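Local coordinates for oxidoreductase, short chain dehydrogenase/reductase family protein (Bifidobacterium adolescentis L2-32, PDB 6OW4) that acts as an NADH-dependent 20beta-hydroxysteroid dehydrogenase of the short-chain dehydrogenase/reductase family, at residues Gly130-Gly135 / Asn198-Thr203; Asn186-Tyr189 / Pro194-Val197; Ala180-His185 / Gly289-Phe294. One frame throughout, in Å; residues are numbered along the deposited sequence.

Contact 1. Residues Gly130-Gly135 / Asn198-Thr203; sequences GVNVPG and NAYGAT. With NAD (nicotinamide-adenine-dinucleotide), chain N.
Tyr200 and Asn132 meet because both hold CG opposite the main-chain nitrogen, at chi1 178° and -158°: the first torsion sends the phenol out from the start of helix 198-217, and the second swings the amide over one face of its ring. The two planes lie only 21° apart, nearly flat on each other, with Asn132 ND2 above the ring and Asn132 OD1 close to its root, 3.7 Å from Tyr200 CB. The ring edge is occupied as well, since Val131 O sits near the ring plane, 3.4 Å from Tyr200 CD1. The amide over the face and the carbonyl at the edge would be expected to restrict the tilt of the phenol. At the far end Tyr200 OH makes a very short hydrogen bond, 2.5 Å, to O2D of NAD, a ribose hydroxyl lying in the ring plane. On the loop side Gly130 N gives a weak, long bond of 3.5 Å to NAD O4B. Lys204 NZ also binds NAD. Tyr200 and Lys204 have the spacing of the family's Tyr-x-x-x-Lys signature, consistent with the tyrosine and lysine of the SDR active site, the phenol being positioned in part by the loop after strand 124-127 and held to the nicotinamide ribose.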
loop_
_atom_site.group_PDB
_atom_site.type_symbol
_atom_site.label_atom_id
_atom_site.label_comp_id
_atom_site.label_asym_id
_atom_site.label_seq_id
_atom_site.Cartn_x
_atom_site.Cartn_y
_atom_site.Cartn_z
ATOM N N GLY F 130 -20.628 -2.716 12.982
ATOM C CA GLY F 130 -20.499 -1.576 12.054
ATOM C C GLY F 130 -21.810 -1.309 11.338
ATOM O O GLY F 130 -22.741 -2.124 11.497
ATOM N N VAL F 131 -21.887 -0.211 10.583
ATOM C CA VAL F 131 -23.138 0.248 9.909
ATOM C C VAL F 131 -22.769 1.123 8.706
ATOM O O VAL F 131 -21.753 1.839 8.784
ATOM C CB VAL F 131 -24.051 1.001 10.900
ATOM C CG1 VAL F 131 -23.510 2.380 11.245
ATOM C CG2 VAL F 131 -25.479 1.102 10.395
ATOM N N ASN F 132 -23.569 1.052 7.639
ATOM C CA ASN F 132 -23.530 1.992 6.487
ATOM C C ASN F 132 -24.813 2.829 6.529
ATOM O O ASN F 132 -25.907 2.239 6.450
ATOM C CB ASN F 132 -23.353 1.256 5.155
ATOM C CG ASN F 132 -22.799 2.133 4.049
ATOM O OD1 ASN F 132 -22.624 3.340 4.219
ATOM N ND2 ASN F 132 -22.512 1.531 2.906
ATOM N N VAL F 133 -24.673 4.150 6.677
ATOM C CA VAL F 133 -25.800 5.113 6.852
ATOM C C VAL F 133 -26.209 5.629 5.474
ATOM O O VAL F 133 -25.348 5.973 4.667
ATOM C CB VAL F 133 -25.400 6.264 7.795
ATOM C CG1 VAL F 133 -26.575 7.180 8.104
ATOM C CG2 VAL F 133 -24.774 5.741 9.081
ATOM N N PRO F 134 -27.522 5.673 5.146
ATOM C CA PRO F 134 -27.985 6.255 3.883
ATOM C C PRO F 134 -27.585 7.729 3.694
ATOM O O PRO F 134 -27.524 8.449 4.672
ATOM C CB PRO F 134 -29.514 6.135 3.972
ATOM C CG PRO F 134 -29.740 4.985 4.925
ATOM C CD PRO F 134 -28.626 5.111 5.941
ATOM N N GLY F 135 -27.332 8.131 2.443
ATOM C CA GLY F 135 -26.893 9.489 2.064
ATOM C C GLY F 135 -25.431 9.738 2.402
ATOM O O GLY F 135 -25.082 10.904 2.662
ATOM N N ASN F 198 -18.592 7.284 1.767
ATOM C CA ASN F 198 -17.674 8.421 2.057
ATOM C C ASN F 198 -17.154 8.306 3.496
ATOM O O ASN F 198 -15.944 8.079 3.672
ATOM C CB ASN F 198 -18.361 9.768 1.811
ATOM C CG ASN F 198 -17.459 10.961 2.051
ATOM O OD1 ASN F 198 -16.287 10.808 2.387
ATOM N ND2 ASN F 198 -17.997 12.157 1.878
ATOM N N ALA F 199 -18.039 8.479 4.483
ATOM C CA ALA F 199 -17.734 8.362 5.928
ATOM C C ALA F 199 -17.419 6.903 6.267
ATOM O O ALA F 199 -16.501 6.674 7.069
ATOM C CB ALA F 199 -18.890 8.875 6.749
ATOM N N TYR F 200 -18.161 5.961 5.680
ATOM C CA TYR F 200 -18.034 4.502 5.937
ATOM C C TYR F 200 -16.593 4.055 5.678
ATOM O O TYR F 200 -15.988 3.446 6.577
ATOM C CB TYR F 200 -18.995 3.701 5.061
ATOM C CG TYR F 200 -18.880 2.209 5.246
ATOM C CD1 TYR F 200 -19.426 1.587 6.357
ATOM C CD2 TYR F 200 -18.213 1.422 4.321
ATOM C CE1 TYR F 200 -19.319 0.219 6.543
ATOM C CE2 TYR F 200 -18.099 0.052 4.490
ATOM C CZ TYR F 200 -18.655 -0.551 5.605
ATOM O OH TYR F 200 -18.548 -1.898 5.773
ATOM N N GLY F 201 -16.078 4.345 4.480
ATOM C CA GLY F 201 -14.699 4.028 4.066
ATOM C C GLY F 201 -13.678 4.645 5.005
ATOM O O GLY F 201 -12.747 3.929 5.417
ATOM N N ALA F 202 -13.855 5.926 5.341
ATOM C CA ALA F 202 -12.975 6.697 6.250
ATOM C C ALA F 202 -12.794 5.939 7.572
ATOM O O ALA F 202 -11.637 5.794 8.007
ATOM C CB ALA F 202 -13.541 8.078 6.476
ATOM N N THR F 203 -13.885 5.456 8.172
ATOM C CA THR F 203 -13.878 4.755 9.485
ATOM C C THR F 203 -13.112 3.433 9.356
ATOM O O THR F 203 -12.295 3.140 10.245
ATOM C CB THR F 203 -15.298 4.529 10.024
ATOM O OG1 THR F 203 -16.036 3.768 9.067
ATOM C CG2 THR F 203 -16.020 5.824 10.330
HETATM P PA NAD N . -25.066 -6.480 9.558
HETATM O O1A NAD N . -25.670 -5.121 9.422
HETATM O O2A NAD N . -26.160 -7.506 9.887
HETATM O O5B NAD N . -23.971 -6.519 10.711
HETATM C C5B NAD N . -23.701 -5.360 11.500
HETATM C C4B NAD N . -24.070 -5.694 12.974
HETATM O O4B NAD N . -23.432 -4.583 13.873
HETATM C C3B NAD N . -25.321 -5.682 13.178
HETATM O O3B NAD N . -25.782 -6.912 13.845
HETATM C C2B NAD N . -25.632 -4.383 14.168
HETATM O O2B NAD N . -26.747 -4.684 15.057
HETATM C C1B NAD N . -24.562 -4.179 14.826
HETATM N N9A NAD N . -24.454 -2.723 15.165
HETATM C C8A NAD N . -24.484 -1.540 14.509
HETATM N N7A NAD N . -24.341 -0.547 15.422
HETATM C C5A NAD N . -24.226 -1.117 16.639
HETATM C C6A NAD N . -24.060 -0.553 17.912
HETATM N N6A NAD N . -23.951 0.769 18.437
HETATM N N1A NAD N . -23.967 -1.355 18.998
HETATM C C2A NAD N . -24.035 -2.721 18.859
HETATM N N3A NAD N . -24.200 -3.282 17.598
HETATM C C4A NAD N . -24.295 -2.469 16.494
HETATM O O3 NAD N . -24.347 -6.881 8.132
HETATM P PN NAD N . -22.894 -7.571 8.025
HETATM O O1N NAD N . -22.620 -7.874 6.579
HETATM O O2N NAD N . -22.889 -8.866 8.839
HETATM O O5D NAD N . -21.789 -6.547 8.551
HETATM C C5D NAD N . -20.916 -6.892 9.616
HETATM C C4D NAD N . -19.628 -6.033 9.521
HETATM O O4D NAD N . -18.998 -6.305 8.412
HETATM C C3D NAD N . -19.963 -4.554 9.476
HETATM O O3D NAD N . -19.113 -3.859 10.296
HETATM C C2D NAD N . -19.742 -4.154 7.986
HETATM O O2D NAD N . -19.405 -2.704 7.941
HETATM C C1D NAD N . -18.775 -4.917 7.607
HETATM N N1N NAD N . -18.746 -5.208 6.170
HETATM C C2N NAD N . -19.725 -6.002 5.585
HETATM C C3N NAD N . -19.686 -6.277 4.209
HETATM C C7N NAD N . -20.774 -7.151 3.540
HETATM O O7N NAD N . -21.060 -6.968 2.372
HETATM N N7N NAD N . -21.447 -8.171 4.267
HETATM C C4N NAD N . -18.664 -5.761 3.435
HETATM C C5N NAD N . -17.682 -4.974 4.014
HETATM C C6N NAD N . -17.726 -4.708 5.389
#

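Contact 2. Residues Asn186-Tyr189 / Pro194-Val197; sequences NANY and PTPV
Asn188 and Tyr189 face Thr195 and Pro194 across the base of a short antiparallel hairpin. Tyr189 and Pro194 form a non-hydrogen-bonded pair, their CA atoms 4.9 Å apart and their side chains diverging. One step outward the main chains join: Thr195 N donates to Asn188 O over 2.9 Å, with an N-H...O angle of 157°. The same oxygen receives a second, softer contact from Pro194 CA, a CA-H...O interaction at 3.3 Å that supplements the N-H...O bond. Beyond Thr195 the chain makes an inverse gamma turn centred on Pro196, closed by a weak bond from Val197 N to Thr195 O, and Val197 then takes the N-cap position of a helix.

The side chains fill in around this bond. Thr195 OG1 is wedged between its own backbone N and carbonyl carbon (chi1 64°), which leaves it 3.1 Å from Asn188 CB; this hydroxyl is buried by the contact and has no polar partner in the model. Thr195 CG2 lies beside Asn188 O and CB. Ala187 CB touches Pro194 CB at 4.1 Å, a small apolar patch, while Val197 CG2 comes up to Asn188 N at 4.2 Å. Other subunits pack against part of the outer side: Phe294 of a third subunit meets the Tyr189 ring edge-to-face and packs on Pro194, and Tyr213 of a second subunit also lies against Pro194.

In the fold, the hairpin interrupts the connection from strand 174-179 of the parallel sheet to helix 198-217, within the beta-alpha-beta crossover that returns to strand 223-230.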
loop_
_atom_site.group_PDB
_atom_site.type_symbol
_atom_site.label_atom_id
_atom_site.label_comp_id
_atom_site.label_asym_id
_atom_site.label_seq_id
_atom_site.Cartn_x
_atom_site.Cartn_y
_atom_site.Cartn_z
ATOM N N ASN F 186 -10.518 1.383 -1.220
ATOM C CA ASN F 186 -11.002 1.867 -2.540
ATOM C C ASN F 186 -12.434 2.388 -2.401
ATOM O O ASN F 186 -13.203 1.795 -1.626
ATOM C CB ASN F 186 -10.979 0.746 -3.582
ATOM C CG ASN F 186 -9.584 0.249 -3.893
ATOM O OD1 ASN F 186 -9.157 -0.776 -3.367
ATOM N ND2 ASN F 186 -8.868 0.970 -4.739
ATOM N N ALA F 187 -12.782 3.445 -3.139
ATOM C CA ALA F 187 -14.185 3.862 -3.357
ATOM C C ALA F 187 -14.861 2.790 -4.219
ATOM O O ALA F 187 -14.417 2.598 -5.372
ATOM C CB ALA F 187 -14.246 5.224 -4.004
ATOM N N ASN F 188 -15.858 2.093 -3.664
ATOM C CA ASN F 188 -16.552 0.955 -4.325
ATOM C C ASN F 188 -17.097 1.431 -5.677
ATOM O O ASN F 188 -17.867 2.409 -5.694
ATOM C CB ASN F 188 -17.664 0.363 -3.456
ATOM C CG ASN F 188 -17.175 -0.158 -2.120
ATOM O OD1 ASN F 188 -16.063 0.148 -1.694
ATOM N ND2 ASN F 188 -18.004 -0.941 -1.449
ATOM N N TYR F 189 -16.693 0.762 -6.760
ATOM C CA TYR F 189 -17.013 1.125 -8.165
ATOM C C TYR F 189 -18.421 0.630 -8.520
ATOM O O TYR F 189 -18.736 -0.541 -8.222
ATOM C CB TYR F 189 -15.956 0.539 -9.105
ATOM C CG TYR F 189 -16.338 0.545 -10.563
ATOM C CD1 TYR F 189 -16.102 1.655 -11.359
ATOM C CD2 TYR F 189 -16.941 -0.558 -11.146
ATOM C CE1 TYR F 189 -16.452 1.667 -12.699
ATOM C CE2 TYR F 189 -17.297 -0.563 -12.484
ATOM C CZ TYR F 189 -17.053 0.555 -13.263
ATOM O OH TYR F 189 -17.402 0.556 -14.579
ATOM N N PRO F 194 -18.937 6.205 -7.818
ATOM C CA PRO F 194 -18.720 5.417 -6.604
ATOM C C PRO F 194 -20.010 5.216 -5.793
ATOM O O PRO F 194 -20.926 5.997 -5.956
ATOM C CB PRO F 194 -17.724 6.294 -5.834
ATOM C CG PRO F 194 -18.147 7.708 -6.181
ATOM C CD PRO F 194 -18.634 7.631 -7.615
ATOM N N THR F 195 -20.044 4.188 -4.939
ATOM C CA THR F 195 -21.157 3.915 -3.989
ATOM C C THR F 195 -21.099 4.933 -2.852
ATOM O O THR F 195 -20.039 5.491 -2.576
ATOM C CB THR F 195 -21.098 2.486 -3.429
ATOM O OG1 THR F 195 -19.906 2.348 -2.656
ATOM C CG2 THR F 195 -21.131 1.422 -4.504
ATOM N N PRO F 196 -22.228 5.215 -2.163
ATOM C CA PRO F 196 -22.208 6.072 -0.976
ATOM C C PRO F 196 -21.504 5.405 0.220
ATOM O O PRO F 196 -22.172 4.797 1.042
ATOM C CB PRO F 196 -23.700 6.317 -0.700
ATOM C CG PRO F 196 -24.383 5.091 -1.266
ATOM C CD PRO F 196 -23.581 4.750 -2.503
ATOM N N VAL F 197 -20.174 5.542 0.285
ATOM C CA VAL F 197 -19.302 4.964 1.355
ATOM C C VAL F 197 -18.235 5.994 1.758
ATOM O O VAL F 197 -17.103 5.580 2.083
ATOM C CB VAL F 197 -18.671 3.629 0.901
ATOM C CG1 VAL F 197 -19.719 2.539 0.738
ATOM C CG2 VAL F 197 -17.855 3.774 -0.378
#

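Contact 3. Residues Ala180-His185 / Gly289-Phe294; sequences AALSGH and GGYSVF. Unlike the reference sequence in segment 180-185: Ala181 (reference Ser). With NAD (nicotinamide-adenine-dinucleotide), chain N.
Leu182 and Tyr291 supply the tight part of this buried contact. Leu182 CD1 comes obliquely upon the base of the aromatic ring, 3.4 Å from Tyr291 CD1, and also lies 3.6 Å from Tyr291 CB. The two side chains run past one another in opposite senses, so the methyl settles near the root of the tyrosine while the phenol carries on beyond it. That reach comes from an extended first torsion, with Tyr291 CG opposite the backbone N (chi1 179°), and it lets Tyr291 OH bond to Tyr189 N. The hydroxyl is thereby satisfied in a buried setting.

In this Rossmann-type fold, 180-185 follows the interior strand 174-179, while 289-294 forms the C-terminal tail. The tail follows strand 284-287, an edge strand of the parallel sheet within this chain, and turns through Gly289 and Gly290, both with positive phi, into the 3-10 segment 291-293. Asp288 secures that turn by accepting bonds from Gly290 N and Ser292 N.

The Ser292 side is looser: Leu182 CD2 only approaches Ser292 CB at 4.2 Å, and no hydrogen bond links the two segments. This flank is nevertheless not left to solvent. Arg286 of strand 284-287 lies against both Leu182 and Ser292, and Arg212 of a fourth subunit bonds Ser292 O. At the opposite end of 180-185 the cofactor takes over: Ala181 CB, at a position where the deposited chain differs from the reference sequence, is 3.7 Å from NAD C5N, and Ala180 O is 3.6 Å from NAD C6N.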
loop_
_atom_site.group_PDB
_atom_site.type_symbol
_atom_site.label_atom_id
_atom_site.label_comp_id
_atom_site.label_asym_id
_atom_site.label_seq_id
_atom_site.Cartn_x
_atom_site.Cartn_y
_atom_site.Cartn_z
ATOM N N ALA F 180 -12.728 -4.510 8.862
ATOM C CA ALA F 180 -12.556 -3.315 8.004
ATOM C C ALA F 180 -13.481 -3.462 6.789
ATOM O O ALA F 180 -14.600 -3.982 6.968
ATOM C CB ALA F 180 -11.104 -3.160 7.617
ATOM N N ALA F 181 -13.042 -3.005 5.612
ATOM C CA ALA F 181 -13.732 -3.181 4.313
ATOM C C ALA F 181 -12.815 -2.703 3.184
ATOM O O ALA F 181 -11.797 -2.040 3.483
ATOM C CB ALA F 181 -15.041 -2.429 4.300
ATOM N N LEU F 182 -13.175 -3.023 1.938
ATOM C CA LEU F 182 -12.480 -2.531 0.717
ATOM C C LEU F 182 -12.811 -1.052 0.496
ATOM O O LEU F 182 -12.026 -0.381 -0.200
ATOM C CB LEU F 182 -12.900 -3.371 -0.492
ATOM C CG LEU F 182 -12.127 -4.673 -0.687
ATOM C CD1 LEU F 182 -12.731 -5.463 -1.830
ATOM C CD2 LEU F 182 -10.647 -4.411 -0.945
ATOM N N SER F 183 -13.928 -0.576 1.061
ATOM C CA SER F 183 -14.300 0.862 1.157
ATOM C C SER F 183 -13.185 1.632 1.879
ATOM O O SER F 183 -12.998 2.824 1.568
ATOM C CB SER F 183 -15.626 1.033 1.846
ATOM O OG SER F 183 -16.616 0.214 1.244
ATOM N N GLY F 184 -12.486 0.961 2.805
ATOM C CA GLY F 184 -11.307 1.477 3.530
ATOM C C GLY F 184 -10.064 1.549 2.656
ATOM O O GLY F 184 -9.128 2.271 3.039
ATOM N N HIS F 185 -10.041 0.816 1.536
ATOM C CA HIS F 185 -8.932 0.790 0.542
ATOM C C HIS F 185 -9.301 1.594 -0.708
ATOM O O HIS F 185 -8.445 2.364 -1.188
ATOM C CB HIS F 185 -8.605 -0.652 0.136
ATOM C CG HIS F 185 -8.041 -1.485 1.235
ATOM N ND1 HIS F 185 -8.703 -2.589 1.733
ATOM C CD2 HIS F 185 -6.884 -1.390 1.922
ATOM C CE1 HIS F 185 -7.976 -3.140 2.681
ATOM N NE2 HIS F 185 -6.855 -2.425 2.815
ATOM N N GLY F 289 -12.713 -12.011 -3.283
ATOM C CA GLY F 289 -12.750 -12.776 -4.546
ATOM C C GLY F 289 -11.992 -12.092 -5.677
ATOM O O GLY F 289 -12.396 -12.268 -6.844
ATOM N N GLY F 290 -10.929 -11.347 -5.351
ATOM C CA GLY F 290 -10.009 -10.727 -6.324
ATOM C C GLY F 290 -10.400 -9.307 -6.703
ATOM O O GLY F 290 -9.800 -8.782 -7.660
ATOM N N TYR F 291 -11.355 -8.694 -5.993
ATOM C CA TYR F 291 -11.827 -7.307 -6.251
ATOM C C TYR F 291 -10.627 -6.352 -6.287
ATOM O O TYR F 291 -10.550 -5.527 -7.219
ATOM C CB TYR F 291 -12.846 -6.844 -5.204
ATOM C CG TYR F 291 -13.333 -5.429 -5.406
ATOM C CD1 TYR F 291 -12.568 -4.344 -5.006
ATOM C CD2 TYR F 291 -14.545 -5.168 -6.026
ATOM C CE1 TYR F 291 -12.996 -3.040 -5.198
ATOM C CE2 TYR F 291 -14.989 -3.870 -6.227
ATOM C CZ TYR F 291 -14.212 -2.800 -5.814
ATOM O OH TYR F 291 -14.636 -1.517 -6.009
ATOM N N SER F 292 -9.720 -6.475 -5.310
ATOM C CA SER F 292 -8.584 -5.545 -5.063
ATOM C C SER F 292 -7.602 -5.536 -6.240
ATOM O O SER F 292 -6.781 -4.603 -6.301
ATOM C CB SER F 292 -7.859 -5.882 -3.790
ATOM O OG SER F 292 -7.083 -7.064 -3.939
ATOM N N VAL F 293 -7.657 -6.547 -7.112
ATOM C CA VAL F 293 -6.782 -6.654 -8.317
ATOM C C VAL F 293 -7.165 -5.538 -9.294
ATOM O O VAL F 293 -6.251 -4.966 -9.911
ATOM C CB VAL F 293 -6.875 -8.040 -8.983
ATOM C CG1 VAL F 293 -6.042 -8.094 -10.254
ATOM C CG2 VAL F 293 -6.475 -9.159 -8.031
ATOM N N PHE F 294 -8.466 -5.259 -9.430
ATOM C CA PHE F 294 -9.021 -4.147 -10.248
ATOM C C PHE F 294 -9.121 -2.885 -9.383
ATOM O O PHE F 294 -8.524 -1.857 -9.700
ATOM C CB PHE F 294 -10.386 -4.527 -10.830
ATOM C CG PHE F 294 -10.373 -5.707 -11.770
ATOM C CD1 PHE F 294 -9.457 -5.779 -12.810
ATOM C CD2 PHE F 294 -11.291 -6.737 -11.631
ATOM C CE1 PHE F 294 -9.452 -6.858 -13.681
ATOM C CE2 PHE F 294 -11.284 -7.816 -12.502
ATOM C CZ PHE F 294 -10.365 -7.876 -13.525
HETATM P PA NAD N . -25.066 -6.480 9.558
HETATM O O1A NAD N . -25.670 -5.121 9.422
HETATM O O2A NAD N . -26.160 -7.506 9.887
HETATM O O5B NAD N . -23.971 -6.519 10.711
HETATM C C5B NAD N . -23.701 -5.360 11.500
HETATM C C4B NAD N . -24.070 -5.694 12.974
HETATM O O4B NAD N . -23.432 -4.583 13.873
HETATM C C3B NAD N . -25.321 -5.682 13.178
HETATM O O3B NAD N . -25.782 -6.912 13.845
HETATM C C2B NAD N . -25.632 -4.383 14.168
HETATM O O2B NAD N . -26.747 -4.684 15.057
HETATM C C1B NAD N . -24.562 -4.179 14.826
HETATM N N9A NAD N . -24.454 -2.723 15.165
HETATM C C8A NAD N . -24.484 -1.540 14.509
HETATM N N7A NAD N . -24.341 -0.547 15.422
HETATM C C5A NAD N . -24.226 -1.117 16.639
HETATM C C6A NAD N . -24.060 -0.553 17.912
HETATM N N6A NAD N . -23.951 0.769 18.437
HETATM N N1A NAD N . -23.967 -1.355 18.998
HETATM C C2A NAD N . -24.035 -2.721 18.859
HETATM N N3A NAD N . -24.200 -3.282 17.598
HETATM C C4A NAD N . -24.295 -2.469 16.494
HETATM O O3 NAD N . -24.347 -6.881 8.132
HETATM P PN NAD N . -22.894 -7.571 8.025
HETATM O O1N NAD N . -22.620 -7.874 6.579
HETATM O O2N NAD N . -22.889 -8.866 8.839
HETATM O O5D NAD N . -21.789 -6.547 8.551
HETATM C C5D NAD N . -20.916 -6.892 9.616
HETATM C C4D NAD N . -19.628 -6.033 9.521
HETATM O O4D NAD N . -18.998 -6.305 8.412
HETATM C C3D NAD N . -19.963 -4.554 9.476
HETATM O O3D NAD N . -19.113 -3.859 10.296
HETATM C C2D NAD N . -19.742 -4.154 7.986
HETATM O O2D NAD N . -19.405 -2.704 7.941
HETATM C C1D NAD N . -18.775 -4.917 7.607
HETATM N N1N NAD N . -18.746 -5.208 6.170
HETATM C C2N NAD N . -19.725 -6.002 5.585
HETATM C C3N NAD N . -19.686 -6.277 4.209
HETATM C C7N NAD N . -20.774 -7.151 3.540
HETATM O O7N NAD N . -21.060 -6.968 2.372
HETATM N N7N NAD N . -21.447 -8.171 4.267
HETATM C C4N NAD N . -18.664 -5.761 3.435
HETATM C C5N NAD N . -17.682 -4.974 4.014
HETATM C C6N NAD N . -17.726 -4.708 5.389
#

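How the contacts relate
Along the chain the segments come in the order 130-135, 180-185, 186-189, 194-197, 198-203 and 289-294. The span closed by contact 1 therefore alternates with that of contact 3, and contact 2 falls within both. Centres lie about 10 Å apart for contacts 1 and 2 and for contacts 2 and 3, and about 15 Å for contacts 1 and 3. Three segments follow strands 124-127, 174-179 and 284-287; the rest run through the hairpin into helix 198-217. Contacts 1 and 3 both reach NAD and touch where Ser183 packs on Tyr200. Contact 2 touches both others, and all three lie within reach of the second subunit, so the pocket wall is close to subunit interfaces.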